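Local coordinates for protein putative phosphatase (DUF442) (PDB 3GXH) that probably hydrolyses phosphate esters, as a putative member of the tyrosine and dual-specificity phosphatase superfamily, at residues Val44-Pro49 with Pro57-Leu62; Asp84-Phe89 with Ser152-His157; Asn107-Ala112 with Pro142-Leu147; Tyr117-Lys120 with Asn124-Met127. One frame throughout, in Å; residues are numbered along the deposited sequence.

Contact 1 of 4, residues Val44-Pro49 with Pro57-Leu62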
loop_
_atom_site.group_PDB
_atom_site.type_symbol
_atom_site.label_atom_id
_atom_site.label_comp_id
_atom_site.label_asym_id
_atom_site.label_seq_id
_atom_site.Cartn_x
_atom_site.Cartn_y
_atom_site.Cartn_z
ATOM N N VAL A 44 -3.948 3.774 7.788
ATOM C CA VAL A 44 -3.788 2.539 7.076
ATOM C C VAL A 44 -4.738 2.526 5.890
ATOM O O VAL A 44 -5.952 2.744 6.106
ATOM C CB VAL A 44 -4.100 1.325 7.972
ATOM C CG1 VAL A 44 -4.051 0.026 7.143
ATOM C CG2 VAL A 44 -3.095 1.239 9.132
ATOM N N ILE A 45 -4.210 2.329 4.689
ATOM C CA ILE A 45 -4.958 2.233 3.443
ATOM C C ILE A 45 -4.895 0.787 3.004
ATOM O O ILE A 45 -3.834 0.271 2.709
ATOM C CB ILE A 45 -4.454 3.200 2.350
ATOM C CG1 ILE A 45 -4.436 4.637 2.890
ATOM C CG2 ILE A 45 -5.315 3.017 1.092
ATOM C CD1 ILE A 45 -3.869 5.619 1.887
ATOM N N ASN A 46 -6.053 0.122 3.011
ATOM C CA ASN A 46 -6.180 -1.313 2.742
ATOM C C ASN A 46 -6.733 -1.502 1.359
ATOM O O ASN A 46 -7.830 -1.041 1.036
ATOM C CB ASN A 46 -7.138 -1.918 3.754
ATOM C CG ASN A 46 -7.366 -3.391 3.560
ATOM O OD1 ASN A 46 -6.610 -4.084 2.824
ATOM N ND2 ASN A 46 -8.457 -3.872 4.179
ATOM N N LEU A 47 -5.932 -2.156 0.507
ATOM C CA LEU A 47 -6.307 -2.497 -0.895
ATOM C C LEU A 47 -6.824 -3.930 -1.059
ATOM O O LEU A 47 -7.174 -4.322 -2.156
ATOM C CB LEU A 47 -5.123 -2.290 -1.849
ATOM C CG LEU A 47 -4.409 -0.958 -1.802
ATOM C CD1 LEU A 47 -3.267 -0.930 -2.806
ATOM C CD2 LEU A 47 -5.341 0.260 -2.002
HETATM N N MSE A 48 -6.812 -4.698 0.023
HETATM C CA MSE A 48 -7.239 -6.089 -0.009
HETATM C C MSE A 48 -8.747 -6.211 0.121
HETATM O O MSE A 48 -9.302 -5.807 1.123
HETATM C CB MSE A 48 -6.556 -6.830 1.135
HETATM C CG MSE A 48 -6.982 -8.268 1.320
HETATM SE SE MSE A 48 -6.000 -9.058 2.782
HETATM C CE MSE A 48 -6.405 -10.942 2.451
ATOM N N PRO A 49 -9.422 -6.833 -0.842
ATOM C CA PRO A 49 -10.863 -7.011 -0.689
ATOM C C PRO A 49 -11.225 -7.791 0.575
ATOM O O PRO A 49 -10.632 -8.847 0.896
ATOM C CB PRO A 49 -11.253 -7.819 -1.951
ATOM C CG PRO A 49 -10.226 -7.462 -2.960
ATOM C CD PRO A 49 -8.953 -7.337 -2.148
ATOM N N PRO A 57 -12.083 -10.097 9.428
ATOM C CA PRO A 57 -13.544 -9.882 9.310
ATOM C C PRO A 57 -13.902 -8.362 9.370
ATOM O O PRO A 57 -14.882 -7.956 8.753
ATOM C CB PRO A 57 -14.111 -10.611 10.492
ATOM C CG PRO A 57 -13.123 -11.704 10.755
ATOM C CD PRO A 57 -11.765 -11.112 10.430
ATOM N N ASP A 58 -13.121 -7.575 10.097
ATOM C CA ASP A 58 -13.348 -6.116 10.199
ATOM C C ASP A 58 -12.018 -5.441 10.488
ATOM O O ASP A 58 -11.700 -5.106 11.631
ATOM C CB ASP A 58 -14.354 -5.845 11.276
ATOM C CG ASP A 58 -14.840 -4.391 11.307
ATOM O OD1 ASP A 58 -14.239 -3.563 10.587
ATOM O OD2 ASP A 58 -15.789 -4.107 12.042
ATOM N N GLU A 59 -11.248 -5.258 9.421
ATOM C CA GLU A 59 -9.950 -4.646 9.561
ATOM C C GLU A 59 -10.069 -3.246 10.149
ATOM O O GLU A 59 -9.234 -2.827 10.972
ATOM C CB GLU A 59 -9.167 -4.635 8.258
ATOM C CG GLU A 59 -7.795 -3.952 8.468
ATOM C CD GLU A 59 -6.837 -4.106 7.342
ATOM O OE1 GLU A 59 -6.631 -5.226 6.836
ATOM O OE2 GLU A 59 -6.237 -3.052 6.990
ATOM N N GLY A 60 -11.070 -2.499 9.699
ATOM C CA GLY A 60 -11.199 -1.127 10.189
ATOM C C GLY A 60 -11.367 -1.008 11.687
ATOM O O GLY A 60 -10.897 -0.049 12.310
ATOM N N LYS A 61 -12.070 -1.973 12.288
ATOM C CA LYS A 61 -12.178 -2.048 13.704
ATOM C C LYS A 61 -10.801 -2.179 14.343
ATOM O O LYS A 61 -10.453 -1.487 15.297
ATOM C CB LYS A 61 -13.090 -3.203 14.123
ATOM C CG LYS A 61 -13.255 -3.351 15.617
ATOM C CD LYS A 61 -14.210 -4.521 15.964
ATOM C CE LYS A 61 -14.419 -4.659 17.486
ATOM N NZ LYS A 61 -13.330 -5.401 18.178
ATOM N N LEU A 62 -9.990 -3.085 13.804
ATOM C CA LEU A 62 -8.654 -3.281 14.351
ATOM C C LEU A 62 -7.794 -2.023 14.213
ATOM O O LEU A 62 -7.042 -1.654 15.130
ATOM C CB LEU A 62 -7.945 -4.455 13.688
ATOM C CG LEU A 62 -8.694 -5.795 13.665
ATOM C CD1 LEU A 62 -7.805 -6.911 13.002
ATOM C CD2 LEU A 62 -9.154 -6.173 15.028
#
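Asn46 and Glu59 lay two flat groups face to face, the amide from the end of strand 43-46 and the carboxylate from the first turn of helix 59-65. These are the first two elements of a beta-alpha-beta crossover that returns through strand 69-72, within the alpha/beta fold of the phosphatase family. The two planes are only 13° apart, and Glu59 CD stands 3.9 Å from Asn46 CG, above the amide plane but displaced along it. Each carboxylate oxygen covers a different part of its partner: OE2 of Glu59 sits 3.5 Å from Asn46 CB, while OE1 is 3.5 Å from Asn46 ND2. This last pair is not a hydrogen bond, because an in-plane amide N-H cannot aim at an oxygen above the face.

Glu59 reaches this place with CG anti to the backbone N (chi1 179°) and its chain extended beyond, which carries the acid from the helix to the sheet. There its side chain crosses that of Val44 at about a right angle, and Val44 CG1 comes within 3.8 Å of Glu59 OE2. Two of the buried polar atoms have partners elsewhere: Glu59 OE2 is hydrogen-bonded to His103 NE2 on the neighbouring strand 100-103, and Asn46 ND2 to Tyr70 OH on strand 69-72. Both ends of the amide are engaged, which would fix its rotation under the carboxylate. Its oxygen closes an Asx turn as the chain leaves the strand, Asn46 OD1 accepting from Met48 N at 2.9 Å, with the donor 50° out of the carbonyl plane.

Contact 2 of 4, residues Asp84-Phe89 with Ser152-His157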
loop_
_atom_site.group_PDB
_atom_site.type_symbol
_atom_site.label_atom_id
_atom_site.label_comp_id
_atom_site.label_asym_id
_atom_site.label_seq_id
_atom_site.Cartn_x
_atom_site.Cartn_y
_atom_site.Cartn_z
ATOM N N ASP A 84 -9.300 2.999 -9.284
ATOM C CA ASP A 84 -8.775 2.546 -7.982
ATOM C C ASP A 84 -7.497 3.312 -7.623
ATOM O O ASP A 84 -7.280 3.750 -6.504
ATOM C CB ASP A 84 -8.441 1.053 -7.945
ATOM C CG ASP A 84 -9.627 0.147 -8.292
ATOM O OD1 ASP A 84 -10.789 0.506 -7.921
ATOM O OD2 ASP A 84 -9.365 -0.954 -8.879
ATOM N N VAL A 85 -6.626 3.424 -8.616
ATOM C CA VAL A 85 -5.381 4.175 -8.443
ATOM C C VAL A 85 -5.671 5.630 -8.086
ATOM O O VAL A 85 -5.100 6.182 -7.136
ATOM C CB VAL A 85 -4.472 4.047 -9.672
ATOM C CG1 VAL A 85 -3.177 4.898 -9.501
ATOM C CG2 VAL A 85 -4.119 2.579 -9.928
ATOM N N GLU A 86 -6.586 6.247 -8.816
ATOM C CA GLU A 86 -6.995 7.630 -8.548
ATOM C C GLU A 86 -7.596 7.814 -7.155
ATOM O O GLU A 86 -7.316 8.785 -6.482
ATOM C CB GLU A 86 -7.992 8.109 -9.597
ATOM C CG GLU A 86 -7.378 8.286 -10.972
ATOM C CD GLU A 86 -6.413 9.453 -11.048
ATOM O OE1 GLU A 86 -6.560 10.412 -10.252
ATOM O OE2 GLU A 86 -5.508 9.405 -11.919
ATOM N N ALA A 87 -8.392 6.842 -6.722
ATOM C CA ALA A 87 -8.944 6.890 -5.403
ATOM C C ALA A 87 -7.828 6.841 -4.338
ATOM O O ALA A 87 -7.846 7.537 -3.320
ATOM C CB ALA A 87 -10.007 5.714 -5.209
ATOM N N PHE A 88 -6.836 5.994 -4.573
ATOM C CA PHE A 88 -5.659 5.987 -3.698
ATOM C C PHE A 88 -4.932 7.320 -3.693
ATOM O O PHE A 88 -4.547 7.829 -2.658
ATOM C CB PHE A 88 -4.722 4.833 -4.127
ATOM C CG PHE A 88 -3.412 4.814 -3.426
ATOM C CD1 PHE A 88 -3.343 4.597 -2.059
ATOM C CD2 PHE A 88 -2.215 4.936 -4.141
ATOM C CE1 PHE A 88 -2.103 4.615 -1.392
ATOM C CE2 PHE A 88 -0.970 4.939 -3.481
ATOM C CZ PHE A 88 -0.921 4.776 -2.116
ATOM N N PHE A 89 -4.700 7.868 -4.871
ATOM C CA PHE A 89 -4.040 9.154 -4.939
ATOM C C PHE A 89 -4.800 10.251 -4.192
ATOM O O PHE A 89 -4.211 11.039 -3.426
ATOM C CB PHE A 89 -3.880 9.637 -6.389
ATOM C CG PHE A 89 -2.925 8.858 -7.270
ATOM C CD1 PHE A 89 -2.038 7.898 -6.811
ATOM C CD2 PHE A 89 -2.929 9.147 -8.631
ATOM C CE1 PHE A 89 -1.170 7.281 -7.672
ATOM C CE2 PHE A 89 -2.062 8.518 -9.504
ATOM C CZ PHE A 89 -1.184 7.553 -9.009
ATOM N N SER A 152 1.052 5.753 -15.855
ATOM C CA SER A 152 2.331 6.433 -16.025
ATOM C C SER A 152 2.187 7.482 -17.119
ATOM O O SER A 152 2.548 8.650 -16.923
ATOM C CB SER A 152 3.446 5.455 -16.359
ATOM O OG SER A 152 3.648 4.534 -15.298
ATOM N N ALA A 153 1.633 7.083 -18.262
ATOM C CA ALA A 153 1.400 8.035 -19.383
ATOM C C ALA A 153 0.438 9.183 -19.031
ATOM O O ALA A 153 0.671 10.335 -19.446
ATOM C CB ALA A 153 0.919 7.298 -20.639
ATOM N N LYS A 154 -0.615 8.898 -18.279
ATOM C CA LYS A 154 -1.606 9.890 -17.883
ATOM C C LYS A 154 -0.983 11.022 -17.059
ATOM O O LYS A 154 -1.369 12.200 -17.230
ATOM C CB LYS A 154 -2.727 9.214 -17.079
ATOM C CG LYS A 154 -3.846 10.150 -16.693
ATOM C CD LYS A 154 -5.020 9.434 -16.030
ATOM C CE LYS A 154 -6.045 10.453 -15.515
ATOM N NZ LYS A 154 -7.333 9.802 -15.153
ATOM N N TYR A 155 -0.003 10.669 -16.210
ATOM C CA TYR A 155 0.556 11.634 -15.258
ATOM C C TYR A 155 1.970 12.076 -15.604
ATOM O O TYR A 155 2.761 12.440 -14.722
ATOM C CB TYR A 155 0.460 11.098 -13.834
ATOM C CG TYR A 155 -0.956 11.146 -13.344
ATOM C CD1 TYR A 155 -1.575 12.367 -13.098
ATOM C CD2 TYR A 155 -1.695 9.991 -13.177
ATOM C CE1 TYR A 155 -2.877 12.437 -12.673
ATOM C CE2 TYR A 155 -3.004 10.048 -12.745
ATOM C CZ TYR A 155 -3.590 11.278 -12.493
ATOM O OH TYR A 155 -4.893 11.347 -12.065
ATOM N N GLY A 156 2.272 12.092 -16.903
ATOM C CA GLY A 156 3.484 12.725 -17.429
ATOM C C GLY A 156 4.707 11.877 -17.668
ATOM O O GLY A 156 5.781 12.401 -18.039
ATOM N N HIS A 157 4.557 10.577 -17.462
ATOM C CA HIS A 157 5.691 9.651 -17.484
ATOM C C HIS A 157 5.432 8.479 -18.434
ATOM O O HIS A 157 4.828 8.710 -19.499
ATOM C CB HIS A 157 5.955 9.199 -16.038
ATOM C CG HIS A 157 6.169 10.356 -15.105
ATOM N ND1 HIS A 157 7.404 10.949 -14.932
ATOM C CD2 HIS A 157 5.298 11.072 -14.350
ATOM C CE1 HIS A 157 7.284 11.970 -14.096
ATOM N NE2 HIS A 157 6.018 12.065 -13.726
ATOM O OXT HIS A 157 5.814 7.324 -18.180
#
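Tyr155 leans from the end of helix 142-154 onto Phe89 of helix 82-94. Its CB heads toward that helix, and CG stands beside the backbone N (chi1 -73°), a torsion that projects the ring across the gap. Along one ring side, CD2 of Tyr155 lies 4.0 Å from Phe89 CE2, and Tyr155 CE2, next out, closes to 3.7 Å from the same carbon. In the given tyrosine conformer the planes meet at 71° with centroids 5.6 Å apart, an offset edge-to-face pair in which Phe89 offers the edge. Lys154 CG lies 4.0 Å above one face of the tyrosine, toward the rim of the ring.

At the tip, OH of Tyr155 is directed at the Glu86 carboxylate, but both residues were modelled in two conformers and the spacing is impossibly short, so the details there are doubtful. The long salt bridge from Lys154 to Glu86 shares that doubt. Phe89 also has a cation-pi partner in Lys120 of helix 108-120.

What places the tyrosine is the helix terminus itself: His157 N bonds to Ser152 O at 2.8 Å, Gly156 N more weakly to Ala153 O, and Gly156 has positive phi (95°), the Schellman motif of a helix C-terminus.

Contact 3 of 4, residues Asn107-Ala112 with Pro142-Leu147. With SO4 (sulfate ion), chain D.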
loop_
_atom_site.group_PDB
_atom_site.type_symbol
_atom_site.label_atom_id
_atom_site.label_comp_id
_atom_site.label_asym_id
_atom_site.label_seq_id
_atom_site.Cartn_x
_atom_site.Cartn_y
_atom_site.Cartn_z
ATOM N N ASN A 107 1.762 -7.537 -0.621
ATOM C CA ASN A 107 2.390 -6.333 -1.117
ATOM C C ASN A 107 2.550 -6.279 -2.631
ATOM O O ASN A 107 3.365 -5.497 -3.103
ATOM C CB ASN A 107 3.721 -6.026 -0.403
ATOM C CG ASN A 107 4.073 -4.499 -0.391
ATOM O OD1 ASN A 107 3.282 -3.660 -0.793
ATOM N ND2 ASN A 107 5.234 -4.188 0.118
ATOM N N TYR A 108 1.727 -7.001 -3.400
ATOM C CA TYR A 108 1.770 -6.825 -4.867
ATOM C C TYR A 108 0.966 -5.578 -5.234
ATOM O O TYR A 108 1.503 -4.588 -5.756
ATOM C CB TYR A 108 1.209 -8.019 -5.596
ATOM C CG TYR A 108 2.171 -9.161 -5.731
ATOM C CD1 TYR A 108 2.561 -9.911 -4.646
ATOM C CD2 TYR A 108 2.617 -9.545 -6.971
ATOM C CE1 TYR A 108 3.382 -11.041 -4.812
ATOM C CE2 TYR A 108 3.469 -10.665 -7.148
ATOM C CZ TYR A 108 3.835 -11.391 -6.041
ATOM O OH TYR A 108 4.651 -12.526 -6.179
ATOM N N ARG A 109 -0.319 -5.547 -4.924
ATOM C CA ARG A 109 -1.149 -4.365 -5.210
ATOM C C ARG A 109 -0.506 -3.117 -4.600
ATOM O O ARG A 109 -0.388 -2.058 -5.290
ATOM C CB ARG A 109 -2.555 -4.492 -4.618
ATOM C CG ARG A 109 -3.460 -5.477 -5.309
ATOM C CD ARG A 109 -4.521 -5.843 -4.241
ATOM N NE ARG A 109 -5.647 -6.660 -4.647
ATOM C CZ ARG A 109 -5.667 -7.980 -4.637
ATOM N NH1 ARG A 109 -4.563 -8.712 -4.466
ATOM N NH2 ARG A 109 -6.791 -8.605 -4.907
ATOM N N ALA A 110 -0.125 -3.150 -3.322
ATOM C CA ALA A 110 0.343 -1.972 -2.618
ATOM C C ALA A 110 1.661 -1.431 -3.130
ATOM O O ALA A 110 1.820 -0.215 -3.266
ATOM C CB ALA A 110 0.369 -2.218 -1.064
ATOM N N SER A 111 2.615 -2.282 -3.441
ATOM C CA SER A 111 3.897 -1.779 -3.978
ATOM C C SER A 111 3.705 -1.173 -5.387
ATOM O O SER A 111 4.366 -0.177 -5.706
ATOM C CB SER A 111 4.978 -2.851 -3.973
ATOM O OG SER A 111 4.695 -3.926 -4.870
ATOM N N ALA A 112 2.785 -1.732 -6.170
ATOM C CA ALA A 112 2.463 -1.184 -7.504
ATOM C C ALA A 112 1.837 0.208 -7.358
ATOM O O ALA A 112 2.187 1.138 -8.056
ATOM C CB ALA A 112 1.568 -2.145 -8.299
ATOM N N PRO A 142 -0.621 -9.161 -17.600
ATOM C CA PRO A 142 -0.761 -8.050 -18.543
ATOM C C PRO A 142 -1.763 -6.996 -18.129
ATOM O O PRO A 142 -1.634 -5.837 -18.582
ATOM C CB PRO A 142 -1.236 -8.734 -19.858
ATOM C CG PRO A 142 -1.613 -10.124 -19.487
ATOM C CD PRO A 142 -0.852 -10.475 -18.239
ATOM N N LYS A 143 -2.775 -7.337 -17.330
ATOM C CA LYS A 143 -3.731 -6.316 -16.903
ATOM C C LYS A 143 -3.028 -5.311 -15.999
ATOM O O LYS A 143 -3.313 -4.110 -16.037
ATOM C CB LYS A 143 -4.915 -6.899 -16.181
ATOM C CG LYS A 143 -5.632 -7.987 -16.964
ATOM C CD LYS A 143 -6.975 -7.572 -17.469
ATOM C CE LYS A 143 -7.812 -8.816 -17.845
ATOM N NZ LYS A 143 -8.020 -9.815 -16.731
ATOM N N TRP A 144 -2.147 -5.822 -15.145
ATOM C CA TRP A 144 -1.306 -4.966 -14.294
ATOM C C TRP A 144 -0.316 -4.154 -15.116
ATOM O O TRP A 144 -0.133 -2.979 -14.887
ATOM C CB TRP A 144 -0.633 -5.759 -13.155
ATOM C CG TRP A 144 -1.635 -6.042 -12.075
ATOM C CD1 TRP A 144 -2.458 -7.097 -11.989
ATOM C CD2 TRP A 144 -1.898 -5.212 -10.934
ATOM N NE1 TRP A 144 -3.292 -6.952 -10.884
ATOM C CE2 TRP A 144 -2.942 -5.805 -10.217
ATOM C CE3 TRP A 144 -1.389 -4.000 -10.498
ATOM C CZ2 TRP A 144 -3.457 -5.252 -9.047
ATOM C CZ3 TRP A 144 -1.909 -3.450 -9.311
ATOM C CH2 TRP A 144 -2.970 -4.040 -8.646
ATOM N N GLN A 145 0.322 -4.767 -16.100
ATOM C CA GLN A 145 1.227 -4.044 -16.964
ATOM C C GLN A 145 0.484 -2.887 -17.610
ATOM O O GLN A 145 0.979 -1.734 -17.697
ATOM C CB GLN A 145 1.729 -4.977 -18.057
ATOM C CG GLN A 145 2.852 -5.873 -17.632
ATOM C CD GLN A 145 3.409 -6.656 -18.798
ATOM O OE1 GLN A 145 2.721 -7.496 -19.370
ATOM N NE2 GLN A 145 4.665 -6.384 -19.158
ATOM N N ALA A 146 -0.713 -3.178 -18.130
ATOM C CA ALA A 146 -1.498 -2.178 -18.845
ATOM C C ALA A 146 -1.903 -1.021 -17.945
ATOM O O ALA A 146 -1.862 0.150 -18.339
ATOM C CB ALA A 146 -2.781 -2.815 -19.478
ATOM N N LEU A 147 -2.277 -1.339 -16.727
ATOM C CA LEU A 147 -2.639 -0.342 -15.708
ATOM C C LEU A 147 -1.452 0.579 -15.468
ATOM O O LEU A 147 -1.575 1.826 -15.502
ATOM C CB LEU A 147 -3.062 -0.985 -14.393
ATOM C CG LEU A 147 -3.399 -0.020 -13.252
ATOM C CD1 LEU A 147 -4.683 0.723 -13.561
ATOM C CD2 LEU A 147 -3.459 -0.763 -11.919
HETATM S S SO4 D . -1.474 -9.119 -3.059
HETATM O O1 SO4 D . -0.096 -9.106 -2.676
HETATM O O2 SO4 D . -1.809 -10.333 -3.803
HETATM O O3 SO4 D . -2.315 -9.062 -1.870
HETATM O O4 SO4 D . -1.765 -7.898 -3.834
#
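Arg109 and Trp144 both turn CG anti to their carbonyl carbon (chi1 -72° and -77°), which lays the start of the arginine chain beside the indole that reaches across from helix 142-154. From CG to NE the arginine is extended, and its CG rests 3.7 Å from Trp144 CH2. The guanidinium beyond it is steeply tilted against the indole, the planes being 66° apart. One turn further along helix 108-120, Ala112 CB packs at 3.8 Å on Trp144 CZ3, so the six-membered part of the indole spans both residues.

Arg109 also closes what is probably the phosphate-binding P-loop of a tyrosine phosphatase-like fold; a sulfate, probably from the crystallisation liquor, sits in it. O4 of the sulfate is gripped twice by Arg109, by its backbone N at 3.0 Å and by NH1 at 3.0 Å. Tyr108 N donates to sulfate O1 at 2.9 Å, and Leu105 N and Ala106 N also bond to the ion. Arg109 NE donates to Val75 O, which would steady the guanidinium, while Trp144 NE1 is held by Trp77 O. Where the loop enters the helix, Ser111 OG donates to Asn107 O at 2.7 Å.

Contact 4 of 4, residues Tyr117-Lys120 with Asn124-Met127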
loop_
_atom_site.group_PDB
_atom_site.type_symbol
_atom_site.label_atom_id
_atom_site.label_comp_id
_atom_site.label_asym_id
_atom_site.label_seq_id
_atom_site.Cartn_x
_atom_site.Cartn_y
_atom_site.Cartn_z
ATOM N N TYR A 117 2.228 6.254 -7.263
ATOM C CA TYR A 117 2.113 7.464 -6.490
ATOM C C TYR A 117 3.404 8.240 -6.524
ATOM O O TYR A 117 3.410 9.462 -6.754
ATOM C CB TYR A 117 1.710 7.141 -5.043
ATOM C CG TYR A 117 1.842 8.304 -4.107
ATOM C CD1 TYR A 117 0.876 9.296 -4.092
ATOM C CD2 TYR A 117 2.966 8.436 -3.255
ATOM C CE1 TYR A 117 0.997 10.390 -3.223
ATOM C CE2 TYR A 117 3.090 9.542 -2.402
ATOM C CZ TYR A 117 2.095 10.476 -2.398
ATOM O OH TYR A 117 2.253 11.573 -1.560
ATOM N N GLN A 118 4.502 7.571 -6.260
ATOM C CA GLN A 118 5.787 8.261 -6.271
ATOM C C GLN A 118 6.089 8.818 -7.658
ATOM O O GLN A 118 6.626 9.930 -7.801
ATOM C CB GLN A 118 6.893 7.368 -5.774
ATOM C CG GLN A 118 6.685 6.979 -4.307
ATOM C CD GLN A 118 7.790 6.135 -3.708
ATOM O OE1 GLN A 118 8.432 5.309 -4.384
ATOM N NE2 GLN A 118 8.006 6.325 -2.389
ATOM N N LEU A 119 5.752 8.033 -8.678
ATOM C CA LEU A 119 5.968 8.463 -10.062
ATOM C C LEU A 119 5.176 9.732 -10.350
ATOM O O LEU A 119 5.725 10.725 -10.862
ATOM C CB LEU A 119 5.606 7.307 -11.001
ATOM C CG LEU A 119 5.873 7.563 -12.468
ATOM C CD1 LEU A 119 7.385 7.726 -12.693
ATOM C CD2 LEU A 119 5.317 6.394 -13.280
ATOM N N LYS A 120 3.906 9.780 -9.958
ATOM C CA LYS A 120 3.090 10.964 -10.280
ATOM C C LYS A 120 3.444 12.188 -9.435
ATOM O O LYS A 120 3.239 13.343 -9.870
ATOM C CB LYS A 120 1.614 10.624 -10.181
ATOM C CG LYS A 120 1.108 10.638 -8.798
ATOM C CD LYS A 120 0.517 11.973 -8.333
ATOM C CE LYS A 120 -0.246 11.732 -7.042
ATOM N NZ LYS A 120 -0.616 12.994 -6.359
ATOM N N ASN A 124 10.486 10.302 -9.120
ATOM C CA ASN A 124 11.364 9.429 -9.943
ATOM C C ASN A 124 11.756 8.105 -9.235
ATOM O O ASN A 124 12.934 7.815 -9.027
ATOM C CB ASN A 124 12.635 10.188 -10.393
ATOM C CG ASN A 124 13.413 9.438 -11.454
ATOM O OD1 ASN A 124 12.829 8.733 -12.283
ATOM N ND2 ASN A 124 14.735 9.576 -11.434
ATOM N N PRO A 125 10.749 7.292 -8.863
ATOM C CA PRO A 125 11.037 6.036 -8.167
ATOM C C PRO A 125 11.711 5.042 -9.100
ATOM O O PRO A 125 11.522 5.122 -10.304
ATOM C CB PRO A 125 9.637 5.525 -7.791
ATOM C CG PRO A 125 8.757 6.079 -8.878
ATOM C CD PRO A 125 9.313 7.468 -9.131
ATOM N N ASN A 126 12.478 4.096 -8.564
ATOM C CA ASN A 126 12.996 3.011 -9.365
ATOM C C ASN A 126 11.980 1.873 -9.317
ATOM O O ASN A 126 11.631 1.423 -8.242
ATOM C CB ASN A 126 14.360 2.551 -8.850
ATOM C CG ASN A 126 14.911 1.422 -9.653
ATOM O OD1 ASN A 126 14.499 0.268 -9.514
ATOM N ND2 ASN A 126 15.864 1.740 -10.523
HETATM N N MSE A 127 11.490 1.438 -10.481
HETATM C CA MSE A 127 10.337 0.526 -10.505
HETATM C C MSE A 127 10.675 -0.804 -9.883
HETATM O O MSE A 127 9.923 -1.332 -9.054
HETATM C CB MSE A 127 9.800 0.309 -11.932
HETATM C CG MSE A 127 8.336 -0.154 -11.899
HETATM SE SE MSE A 127 7.541 -0.491 -13.686
HETATM C CE MSE A 127 8.369 -2.188 -13.723
HETATM O O HOH W 1 8.529 10.727 -11.019
#
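Pro125 presses its ring onto the last turn of helix 108-120, and this is the tight part of the contact. Its CG and CD meet the backbone itself: Pro125 CG is 3.6 Å from Leu119 N, and Pro125 CD is equally near Leu119 CA. The side chains close in from two directions. Gln118 slides past the ring in the opposite sense, its CB 3.8 Å from Pro125 CG and, further out, its OE1 3.6 Å from Pro125 CB. Leu119 instead crosses the ring at about a right angle, touching more loosely with CB 4.0 Å from Pro125 CG. The long reach of Gln118 follows from a chain extended beyond CG (chi2 -177°). This takes the amide along the ring to a buried place, where NE2 is hydrogen-bonded to Gln18 O and the amide is thereby anchored. Tyr115, one helical turn before Leu119, and Thr130 add further contacts to the proline.

Toward solvent the packing gives way to water. The backbones of Leu119 and Asn124 do not bond to each other; a single water joins them, donating to Leu119 O at 2.8 Å and accepting from Asn124 N at 2.8 Å. Asn124 itself is exposed and turns its CB away from the helix. Its left-handed backbone (phi 47°, psi 59°) helps the chain double back, so that the proline following it faces the turn just left behind. Two residues on, Asn126 OD1 accepts from Gln129 N as the N-cap of the next helix. The whole is a tight loop between two helices that turns the chain back after helix 108-120 into an N-capped start.

How the contacts relate
Contacts 1 and 3 are buried; contact 3 includes part of the probable phosphate-binding loop, and contact 1 packs beside it through Leu47 and Pro49. Contacts 2 and 4 are only partly buried. Contact 1 alone uses the sheet, and pairs polar planes whose bonds go elsewhere, whereas contact 3 joins apolar helix packing to a bound anion. Contact 2 is mainly aromatic with a doubtful polar tip, and contact 4 sets a proline on backbone and finishes in water. Helix 142-154 serves contacts 2 and 3, helix 108-120 contacts 3 and 4. Phe88 and Phe89 of contact 2 meet Tyr117 of contact 4. Contacts 1 and 4 stay apart, their nearest atoms about 8 Å away.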